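Uncharacterized protein (Thermotoga maritima, PDB 2EWR) is a putative nucleotidyltransferase, probably of the polymerase-beta-like superfamily, whose substrate and precise reaction are not established. Local coordinates at residues Leu19-Lys24 / Leu95-Ile100; Val34-Thr39 / Ile56-Asp61; Glu86-His91 / Glu103-Ile108. All blocks are in the same frame, centred on the assembly; numbering follows the deposited sequence.

Interaction 1: residues Leu19-Lys24 / Leu95-Ile100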
loop_
_atom_site.group_PDB
_atom_site.type_symbol
_atom_site.label_atom_id
_atom_site.label_comp_id
_atom_site.label_asym_id
_atom_site.label_seq_id
_atom_site.Cartn_x
_atom_site.Cartn_y
_atom_site.Cartn_z
ATOM N N LEU A 19 4.499 12.097 7.569
ATOM C CA LEU A 19 4.478 13.025 6.452
ATOM C C LEU A 19 5.891 13.205 5.879
ATOM O O LEU A 19 6.095 13.254 4.657
ATOM C CB LEU A 19 3.942 14.379 6.884
ATOM C CG LEU A 19 3.797 15.414 5.781
ATOM C CD1 LEU A 19 2.795 14.940 4.695
ATOM C CD2 LEU A 19 3.350 16.709 6.363
ATOM N N ARG A 20 6.873 13.318 6.768
ATOM C CA ARG A 20 8.244 13.474 6.306
ATOM C C ARG A 20 8.778 12.260 5.527
ATOM O O ARG A 20 9.477 12.405 4.535
ATOM C CB ARG A 20 9.180 13.831 7.444
ATOM C CG ARG A 20 8.885 15.191 8.068
ATOM C CD ARG A 20 10.004 15.603 9.032
ATOM N NE ARG A 20 10.328 14.589 10.037
ATOM C CZ ARG A 20 9.817 14.522 11.261
ATOM N NH1 ARG A 20 8.902 15.399 11.684
ATOM N NH2 ARG A 20 10.222 13.548 12.082
ATOM N N VAL A 21 8.471 11.051 5.995
ATOM C CA VAL A 21 8.890 9.866 5.250
ATOM C C VAL A 21 8.106 9.759 3.924
ATOM O O VAL A 21 8.655 9.433 2.877
ATOM C CB VAL A 21 8.789 8.617 6.109
ATOM C CG1 VAL A 21 8.918 7.316 5.276
ATOM C CG2 VAL A 21 9.852 8.631 7.178
ATOM N N LEU A 22 6.813 10.074 3.948
ATOM C CA LEU A 22 6.052 10.107 2.722
ATOM C C LEU A 22 6.662 11.056 1.678
ATOM O O LEU A 22 6.792 10.690 0.518
ATOM C CB LEU A 22 4.603 10.509 2.990
ATOM C CG LEU A 22 3.672 10.590 1.801
ATOM C CD1 LEU A 22 3.592 9.256 1.066
ATOM C CD2 LEU A 22 2.287 11.063 2.216
ATOM N N ARG A 23 7.091 12.241 2.111
ATOM C CA ARG A 23 7.811 13.147 1.243
ATOM C C ARG A 23 9.100 12.556 0.711
ATOM O O ARG A 23 9.401 12.674 -0.471
ATOM C CB ARG A 23 8.065 14.477 1.963
ATOM C CG ARG A 23 9.044 15.406 1.236
ATOM C CD ARG A 23 8.634 15.767 -0.160
ATOM N NE ARG A 23 7.578 16.772 -0.196
ATOM C CZ ARG A 23 7.188 17.414 -1.291
ATOM N NH1 ARG A 23 7.724 17.100 -2.469
ATOM N NH2 ARG A 23 6.249 18.331 -1.237
ATOM N N LYS A 24 9.886 11.892 1.551
ATOM C CA LYS A 24 11.095 11.243 1.042
ATOM C C LYS A 24 10.811 10.177 -0.017
ATOM O O LYS A 24 11.534 10.076 -1.003
ATOM C CB LYS A 24 11.917 10.655 2.192
ATOM C CG LYS A 24 12.502 11.671 3.119
ATOM C CD LYS A 24 13.402 11.052 4.162
ATOM C CE LYS A 24 14.140 12.133 4.902
ATOM N NZ LYS A 24 15.204 11.631 5.828
ATOM N N LEU A 95 11.749 -1.532 3.340
ATOM C CA LEU A 95 12.628 -0.429 3.655
ATOM C C LEU A 95 12.429 0.009 5.091
ATOM O O LEU A 95 11.373 -0.199 5.701
ATOM C CB LEU A 95 12.386 0.778 2.735
ATOM C CG LEU A 95 12.065 0.525 1.286
ATOM C CD1 LEU A 95 11.664 1.821 0.569
ATOM C CD2 LEU A 95 13.276 -0.114 0.628
ATOM N N ILE A 96 13.483 0.637 5.618
ATOM C CA ILE A 96 13.351 1.404 6.849
ATOM C C ILE A 96 13.887 2.785 6.575
ATOM O O ILE A 96 15.050 2.930 6.185
ATOM C CB ILE A 96 14.039 0.731 8.063
ATOM C CG1 ILE A 96 13.432 -0.656 8.295
ATOM C CG2 ILE A 96 13.910 1.640 9.284
ATOM C CD1 ILE A 96 14.076 -1.474 9.375
ATOM N N ILE A 97 13.024 3.796 6.721
ATOM C CA ILE A 97 13.400 5.208 6.503
ATOM C C ILE A 97 13.099 5.982 7.776
ATOM O O ILE A 97 11.969 6.065 8.208
ATOM C CB ILE A 97 12.652 5.838 5.318
ATOM C CG1 ILE A 97 12.843 5.005 4.050
ATOM C CG2 ILE A 97 13.132 7.241 5.076
ATOM C CD1 ILE A 97 11.974 5.445 2.863
ATOM N N ASP A 98 14.136 6.536 8.381
ATOM C CA ASP A 98 13.981 7.258 9.633
ATOM C C ASP A 98 13.157 6.478 10.657
ATOM O O ASP A 98 12.276 7.003 11.315
ATOM C CB ASP A 98 13.468 8.644 9.361
ATOM C CG ASP A 98 14.445 9.442 8.483
ATOM O OD1 ASP A 98 15.693 9.429 8.771
ATOM O OD2 ASP A 98 13.981 10.038 7.485
ATOM N N GLY A 99 13.477 5.195 10.784
ATOM C CA GLY A 99 12.815 4.361 11.768
ATOM C C GLY A 99 11.426 3.862 11.450
ATOM O O GLY A 99 10.804 3.162 12.271
ATOM N N ILE A 100 10.916 4.244 10.275
ATOM C CA ILE A 100 9.606 3.829 9.809
ATOM C C ILE A 100 9.740 2.730 8.761
ATOM O O ILE A 100 10.475 2.876 7.785
ATOM C CB ILE A 100 8.817 5.019 9.280
ATOM C CG1 ILE A 100 8.491 5.954 10.462
ATOM C CG2 ILE A 100 7.534 4.558 8.575
ATOM C CD1 ILE A 100 7.835 7.267 10.035
#

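Interaction 2: residues Val34-Thr39 / Ile56-Asp61. With EDO (1,2-ethanediol), chain F; EDO (1,2-ethanediol), chain C.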
loop_
_atom_site.group_PDB
_atom_site.type_symbol
_atom_site.label_atom_id
_atom_site.label_comp_id
_atom_site.label_asym_id
_atom_site.label_seq_id
_atom_site.Cartn_x
_atom_site.Cartn_y
_atom_site.Cartn_z
ATOM N N VAL A 34 7.224 4.190 -12.385
ATOM C CA VAL A 34 6.845 3.138 -11.407
ATOM C C VAL A 34 5.354 3.256 -11.116
ATOM O O VAL A 34 4.845 4.374 -10.865
ATOM C CB VAL A 34 7.612 3.308 -10.090
ATOM C CG1 VAL A 34 7.110 2.314 -9.010
ATOM C CG2 VAL A 34 9.081 3.091 -10.307
ATOM N N ASN A 35 4.668 2.127 -11.221
ATOM C CA ASN A 35 3.231 2.035 -10.957
ATOM C C ASN A 35 3.080 1.683 -9.501
ATOM O O ASN A 35 3.330 0.550 -9.147
ATOM C CB ASN A 35 2.668 0.963 -11.861
ATOM C CG ASN A 35 1.282 0.550 -11.530
ATOM O OD1 ASN A 35 0.502 1.304 -10.919
ATOM N ND2 ASN A 35 0.957 -0.707 -11.911
ATOM N N TRP A 36 2.764 2.663 -8.659
ATOM C CA TRP A 36 2.710 2.469 -7.198
ATOM C C TRP A 36 1.466 3.111 -6.612
ATOM O O TRP A 36 0.872 4.085 -7.159
ATOM C CB TRP A 36 3.960 3.010 -6.505
ATOM C CG TRP A 36 4.182 4.498 -6.568
ATOM C CD1 TRP A 36 4.575 5.234 -7.663
ATOM C CD2 TRP A 36 4.088 5.441 -5.493
ATOM N NE1 TRP A 36 4.672 6.562 -7.343
ATOM C CE2 TRP A 36 4.426 6.720 -6.015
ATOM C CE3 TRP A 36 3.786 5.334 -4.131
ATOM C CZ2 TRP A 36 4.421 7.883 -5.235
ATOM C CZ3 TRP A 36 3.808 6.493 -3.359
ATOM C CH2 TRP A 36 4.135 7.744 -3.916
ATOM N N VAL A 37 1.079 2.578 -5.467
ATOM C CA VAL A 37 -0.021 3.137 -4.732
ATOM C C VAL A 37 0.211 2.919 -3.258
ATOM O O VAL A 37 0.668 1.857 -2.853
ATOM C CB VAL A 37 -1.373 2.522 -5.206
ATOM C CG1 VAL A 37 -1.457 1.050 -4.930
ATOM C CG2 VAL A 37 -2.519 3.231 -4.598
ATOM N N VAL A 38 -0.138 3.908 -2.447
ATOM C CA VAL A 38 -0.119 3.745 -1.028
ATOM C C VAL A 38 -1.415 3.018 -0.613
ATOM O O VAL A 38 -2.482 3.319 -1.117
ATOM C CB VAL A 38 -0.025 5.099 -0.329
ATOM C CG1 VAL A 38 -0.046 4.962 1.174
ATOM C CG2 VAL A 38 1.221 5.836 -0.806
ATOM N N THR A 39 -1.291 2.021 0.260
ATOM C CA THR A 39 -2.410 1.242 0.751
ATOM C C THR A 39 -2.434 1.174 2.270
ATOM O O THR A 39 -1.518 1.644 2.945
ATOM C CB THR A 39 -2.386 -0.207 0.189
ATOM O OG1 THR A 39 -1.387 -0.997 0.875
ATOM C CG2 THR A 39 -2.069 -0.187 -1.330
ATOM N N ILE A 56 4.220 2.025 6.591
ATOM C CA ILE A 56 3.756 2.517 5.294
ATOM C C ILE A 56 3.752 1.352 4.342
ATOM O O ILE A 56 4.759 0.668 4.225
ATOM C CB ILE A 56 4.640 3.588 4.752
ATOM C CG1 ILE A 56 4.621 4.796 5.711
ATOM C CG2 ILE A 56 4.184 4.028 3.360
ATOM C CD1 ILE A 56 5.489 5.943 5.332
ATOM N N ASP A 57 2.616 1.130 3.693
ATOM C CA ASP A 57 2.462 0.019 2.749
ATOM C C ASP A 57 2.363 0.587 1.354
ATOM O O ASP A 57 1.498 1.424 1.095
ATOM C CB ASP A 57 1.189 -0.747 3.048
ATOM C CG ASP A 57 1.205 -1.430 4.413
ATOM O OD1 ASP A 57 2.268 -1.834 4.905
ATOM O OD2 ASP A 57 0.122 -1.503 5.019
ATOM N N ILE A 58 3.247 0.108 0.474
ATOM C CA ILE A 58 3.243 0.466 -0.924
ATOM C C ILE A 58 2.991 -0.786 -1.754
ATOM O O ILE A 58 3.710 -1.788 -1.646
ATOM C CB ILE A 58 4.619 1.024 -1.388
ATOM C CG1 ILE A 58 5.096 2.181 -0.516
ATOM C CG2 ILE A 58 4.550 1.403 -2.874
ATOM C CD1 ILE A 58 4.131 3.327 -0.436
ATOM N N GLN A 59 1.957 -0.722 -2.582
ATOM C CA GLN A 59 1.632 -1.765 -3.527
ATOM C C GLN A 59 2.079 -1.330 -4.921
ATOM O O GLN A 59 1.950 -0.188 -5.280
ATOM C CB GLN A 59 0.143 -2.128 -3.464
ATOM C CG GLN A 59 -0.286 -3.213 -4.398
ATOM C CD GLN A 59 -1.734 -3.631 -4.233
ATOM O OE1 GLN A 59 -2.474 -2.997 -3.496
ATOM N NE2 GLN A 59 -2.138 -4.688 -4.937
ATOM N N THR A 60 2.572 -2.287 -5.697
ATOM C CA THR A 60 3.115 -2.011 -6.996
ATOM C C THR A 60 2.974 -3.269 -7.857
ATOM O O THR A 60 2.318 -4.247 -7.450
ATOM C CB THR A 60 4.583 -1.532 -6.882
ATOM O OG1 THR A 60 5.097 -1.150 -8.171
ATOM C CG2 THR A 60 5.454 -2.576 -6.271
ATOM N N ASP A 61 3.521 -3.250 -9.063
ATOM C CA ASP A 61 3.527 -4.429 -9.903
ATOM C C ASP A 61 4.859 -5.160 -9.702
ATOM O O ASP A 61 5.705 -4.727 -8.890
ATOM C CB ASP A 61 3.250 -4.094 -11.353
ATOM C CG ASP A 61 4.105 -2.997 -11.920
ATOM O OD1 ASP A 61 5.173 -2.676 -11.382
ATOM O OD2 ASP A 61 3.663 -2.432 -12.987
HETATM C C1 EDO F . 1.191 7.559 -9.937
HETATM O O1 EDO F . 1.508 7.536 -11.312
HETATM C C2 EDO F . 2.012 6.438 -9.371
HETATM O O2 EDO F . 1.269 5.270 -9.551
HETATM C C1 EDO C . -4.612 -7.799 -2.413
HETATM O O1 EDO C . -5.947 -7.606 -1.912
HETATM C C2 EDO C . -4.527 -7.608 -3.907
HETATM O O2 EDO C . -4.707 -6.231 -4.275
HETATM O O HOH W 1 6.093 -0.229 -12.083
HETATM O O HOH W 2 0.152 2.324 4.958
HETATM O O HOH W 3 -1.686 -2.184 3.182
#

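Interaction 3: residues Glu86-His91 / Glu103-Ile108. With EDO (1,2-ethanediol), chain B.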
loop_
_atom_site.group_PDB
_atom_site.type_symbol
_atom_site.label_atom_id
_atom_site.label_comp_id
_atom_site.label_asym_id
_atom_site.label_seq_id
_atom_site.Cartn_x
_atom_site.Cartn_y
_atom_site.Cartn_z
ATOM N N GLU A 86 -0.374 -18.783 3.171
ATOM C CA GLU A 86 -1.582 -19.461 2.744
ATOM C C GLU A 86 -2.605 -18.505 2.113
ATOM O O GLU A 86 -3.423 -18.946 1.309
ATOM C CB GLU A 86 -2.247 -20.179 3.920
ATOM C CG GLU A 86 -1.424 -21.336 4.497
ATOM C CD GLU A 86 -1.069 -22.402 3.473
ATOM O OE1 GLU A 86 -1.944 -22.778 2.658
ATOM O OE2 GLU A 86 0.082 -22.880 3.485
ATOM N N LYS A 87 -2.570 -17.217 2.489
ATOM C CA LYS A 87 -3.588 -16.249 2.077
ATOM C C LYS A 87 -3.161 -15.278 0.977
ATOM O O LYS A 87 -4.017 -14.766 0.269
ATOM C CB LYS A 87 -4.051 -15.389 3.253
ATOM C CG LYS A 87 -4.963 -16.047 4.275
ATOM C CD LYS A 87 -5.536 -14.950 5.229
ATOM C CE LYS A 87 -5.790 -15.521 6.602
ATOM N NZ LYS A 87 -4.496 -15.687 7.337
ATOM N N ILE A 88 -1.851 -15.016 0.867
ATOM C CA ILE A 88 -1.321 -13.933 0.018
ATOM C C ILE A 88 0.018 -14.308 -0.575
ATOM O O ILE A 88 0.823 -14.998 0.075
ATOM C CB ILE A 88 -1.022 -12.619 0.836
ATOM C CG1 ILE A 88 -2.300 -11.991 1.355
ATOM C CG2 ILE A 88 -0.252 -11.559 -0.051
ATOM C CD1 ILE A 88 -3.021 -11.173 0.312
ATOM N N CYS A 89 0.298 -13.821 -1.774
ATOM C CA CYS A 89 1.670 -13.847 -2.273
ATOM C C CYS A 89 1.969 -12.534 -2.950
ATOM O O CYS A 89 1.063 -11.795 -3.341
ATOM C CB CYS A 89 1.931 -15.029 -3.197
ATOM S SG CYS A 89 1.072 -14.991 -4.739
ATOM N N SER A 90 3.253 -12.244 -3.060
ATOM C CA SER A 90 3.724 -11.021 -3.693
ATOM C C SER A 90 5.231 -11.064 -3.822
ATOM O O SER A 90 5.895 -11.931 -3.230
ATOM C CB SER A 90 3.359 -9.771 -2.873
ATOM O OG SER A 90 4.153 -9.681 -1.689
ATOM N N HIS A 91 5.767 -10.115 -4.570
ATOM C CA HIS A 91 7.186 -9.815 -4.531
ATOM C C HIS A 91 7.371 -8.774 -3.437
ATOM O O HIS A 91 7.001 -7.611 -3.617
ATOM C CB HIS A 91 7.641 -9.302 -5.888
ATOM C CG HIS A 91 7.446 -10.321 -6.948
ATOM N ND1 HIS A 91 8.486 -11.076 -7.441
ATOM C CD2 HIS A 91 6.333 -10.735 -7.591
ATOM C CE1 HIS A 91 8.014 -11.936 -8.326
ATOM N NE2 HIS A 91 6.714 -11.753 -8.441
ATOM N N GLU A 103 6.679 -1.238 3.651
ATOM C CA GLU A 103 6.476 -2.574 3.083
ATOM C C GLU A 103 6.192 -2.436 1.605
ATOM O O GLU A 103 5.219 -1.760 1.220
ATOM C CB GLU A 103 5.325 -3.280 3.792
ATOM C CG GLU A 103 5.432 -3.257 5.323
ATOM C CD GLU A 103 6.656 -3.947 5.833
ATOM O OE1 GLU A 103 6.980 -5.006 5.293
ATOM O OE2 GLU A 103 7.292 -3.437 6.772
ATOM N N ILE A 104 7.002 -3.088 0.779
ATOM C CA ILE A 104 6.892 -3.040 -0.675
ATOM C C ILE A 104 6.323 -4.368 -1.144
ATOM O O ILE A 104 6.953 -5.408 -0.924
ATOM C CB ILE A 104 8.240 -2.819 -1.336
ATOM C CG1 ILE A 104 8.916 -1.560 -0.765
ATOM C CG2 ILE A 104 8.092 -2.752 -2.863
ATOM C CD1 ILE A 104 8.061 -0.319 -0.798
HETATM N N MSE A 105 5.154 -4.346 -1.776
HETATM C CA MSE A 105 4.532 -5.610 -2.251
HETATM C C MSE A 105 4.107 -5.483 -3.699
HETATM O O MSE A 105 3.235 -4.670 -4.022
HETATM C CB MSE A 105 3.391 -6.049 -1.327
HETATM C CG MSE A 105 3.875 -6.355 0.076
HETATM SE SE MSE A 105 2.348 -6.936 1.169
HETATM C CE MSE A 105 2.301 -8.460 0.560
ATOM N N GLY A 106 4.779 -6.229 -4.567
ATOM C CA GLY A 106 4.530 -6.199 -6.012
ATOM C C GLY A 106 3.689 -7.374 -6.489
ATOM O O GLY A 106 3.894 -8.508 -6.039
ATOM N N ASP A 107 2.724 -7.091 -7.351
ATOM C CA ASP A 107 1.847 -8.138 -7.927
ATOM C C ASP A 107 1.208 -8.992 -6.821
ATOM O O ASP A 107 1.285 -10.236 -6.834
ATOM C CB ASP A 107 2.589 -8.977 -8.947
ATOM C CG ASP A 107 1.668 -9.880 -9.750
ATOM O OD1 ASP A 107 0.452 -9.591 -9.851
ATOM O OD2 ASP A 107 2.177 -10.876 -10.313
ATOM N N ILE A 108 0.543 -8.326 -5.891
ATOM C CA ILE A 108 -0.117 -8.997 -4.759
ATOM C C ILE A 108 -1.289 -9.839 -5.286
ATOM O O ILE A 108 -2.129 -9.363 -6.034
ATOM C CB ILE A 108 -0.645 -8.023 -3.701
ATOM C CG1 ILE A 108 0.424 -7.021 -3.261
ATOM C CG2 ILE A 108 -1.283 -8.800 -2.553
ATOM C CD1 ILE A 108 -0.030 -6.078 -2.188
HETATM C C1 EDO B . 3.272 -12.010 1.217
HETATM O O1 EDO B . 4.076 -11.850 0.050
HETATM C C2 EDO B . 4.150 -12.464 2.388
HETATM O O2 EDO B . 4.703 -13.765 2.163
HETATM O O HOH W 4 3.992 -12.686 -9.381
#

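Interaction 1: residues Leu19-Lys24 / Leu95-Ile100
K24 runs out across the side of I97 to meet the carboxylate of D98. Its chi1 of -66° sends CG back beside the backbone N, and the chain beyond is extended, carrying the ammonium group out to the turn. CB and CG bridge the way from the helix; CD is the first to touch, 3.9 Å from I97 CG2, with the two side chains sliding past each other in opposite directions. CE then comes within 3.3 Å of D98 OD2. At the tip, NZ makes a 2.6 Å salt bridge to that same D98 OD2, which accepts on its syn lone pair, and the lysine meets the aspartate at about a right angle. Beneath this exposed bridge V21 fills the buried side: CG1 lies 4.0 Å from I97 CB, while CG2 packs 3.8 Å from I100 CD1 and also approaches I97 O. I97 to I100 form a type I' turn, with D98 and G99 both at positive phi, joining strands 88-97 and 100-110 of a beta hairpin. Helix 16-29 thus packs on the turn end of that hairpin, I97 also touching I25 and I100 reaching E17 and Y18, while L22 of the same helix packs on I137 of strand 135-140.

Interaction 2: residues Val34-Thr39 / Ile56-Asp61
V37 and Q59 lie side by side, their side chains pointing the same way, V37 CG1 3.8 Å from Q59 CB. Between them runs a hydrogen-bonded antiparallel pair, V37 N to Q59 O and Q59 N to V37 O. T39 crosses Q59 at about a right angle and puts CG2 3.6 Å from Q59 OE1. On the sheet's other face, W36 CB meets I58 CG2 at 4.0 Å (one of two I58 conformers). A chi1 of 65° sets the indole between backbone N and carbonyl carbon, with V34 O in plane at its edge and P138 against it. With an alanine here the CB contact with I58 would stay, but P138 would probably lose the indole and a gap open beside I58 CG2. At the N35 end, T60 OG1 donates to N35 O at 2.6 Å, tilted 32° from the carbonyl plane. N35 ND2 makes a weak 3.4 Å bond to D61 OD2, amide and carboxylate planes 85° apart; N35 OD1 pairs with K127, and D61 OD1 N-caps the next helix at G64. The W36, V38 and I58 face is mainly apolar; that of V37, T39, D57 and Q59 mixes apolar and polar contact, water joining D57 OD2 to T39 OG1.

Interaction 3: residues Glu86-His91 / Glu103-Ile108
Two backbone hydrogen bonds join H91 and G106 as an antiparallel hydrogen-bonded pair. H91 N reaches G106 O at 2.9 Å, in the carbonyl plane and on a lone pair, and G106 N returns the bond to H91 O. Beyond this pair the strands meet again through a CA-H...O contact, I108 CA to C89 O at 3.4 Å. These strands belong to the hairpin of 88-97 and 100-110 in the mixed five-stranded sheet; the axes of 88-91 and 103-106 stand 98° apart. The second strand then turns a corner at D107, whose phi is positive. Among apolar contacts, I88 CG2 packs 3.9 Å from I108 CG2, the side chains meeting at a slant (one of two I88 conformers), and lies 4.1 Å from M105 CE. The selenomethionine M105 is bent at chi3 (78°), which also brings CE to 3.2 Å from S90 OG, a close van der Waals approach. S90 OG donates at 2.8 Å to O1 of an ethanediol, probably left from crystallisation, which also bonds S83. The H91 ring has G106 O at its edge, in plane, and a water there links NE2 to D107 OD2. H91 ND1 bonds the hydroxyl of Y66, and D107 OD1 forms a salt bridge with R109.

All three contacts reach one mixed sheet, whose strand 100-110 lies between 56-60 and 88-97. Interactions 2 and 3, with centres 11 Å apart, are joined by probable backbone hydrogen bonds from E103 N to I56 O and from I58 N to E103 O, both 2.8 Å. Q59 CD also packs 3.6 Å from I108 CD1. Interaction 1, at the hairpin's turn end, meets interaction 2 where V21 CG1 lies 3.7 Å from I56 CD1 and, sharing strand 88-97, interaction 3 where L95 CG lies 4.3 Å from I104 CG1. D57 OD1 lies 3.5 Å from E103 CG, on neighbouring strands; in polymerase-beta-like nucleotidyltransferases carboxylates so placed commonly bind metal, a role possible here but not established.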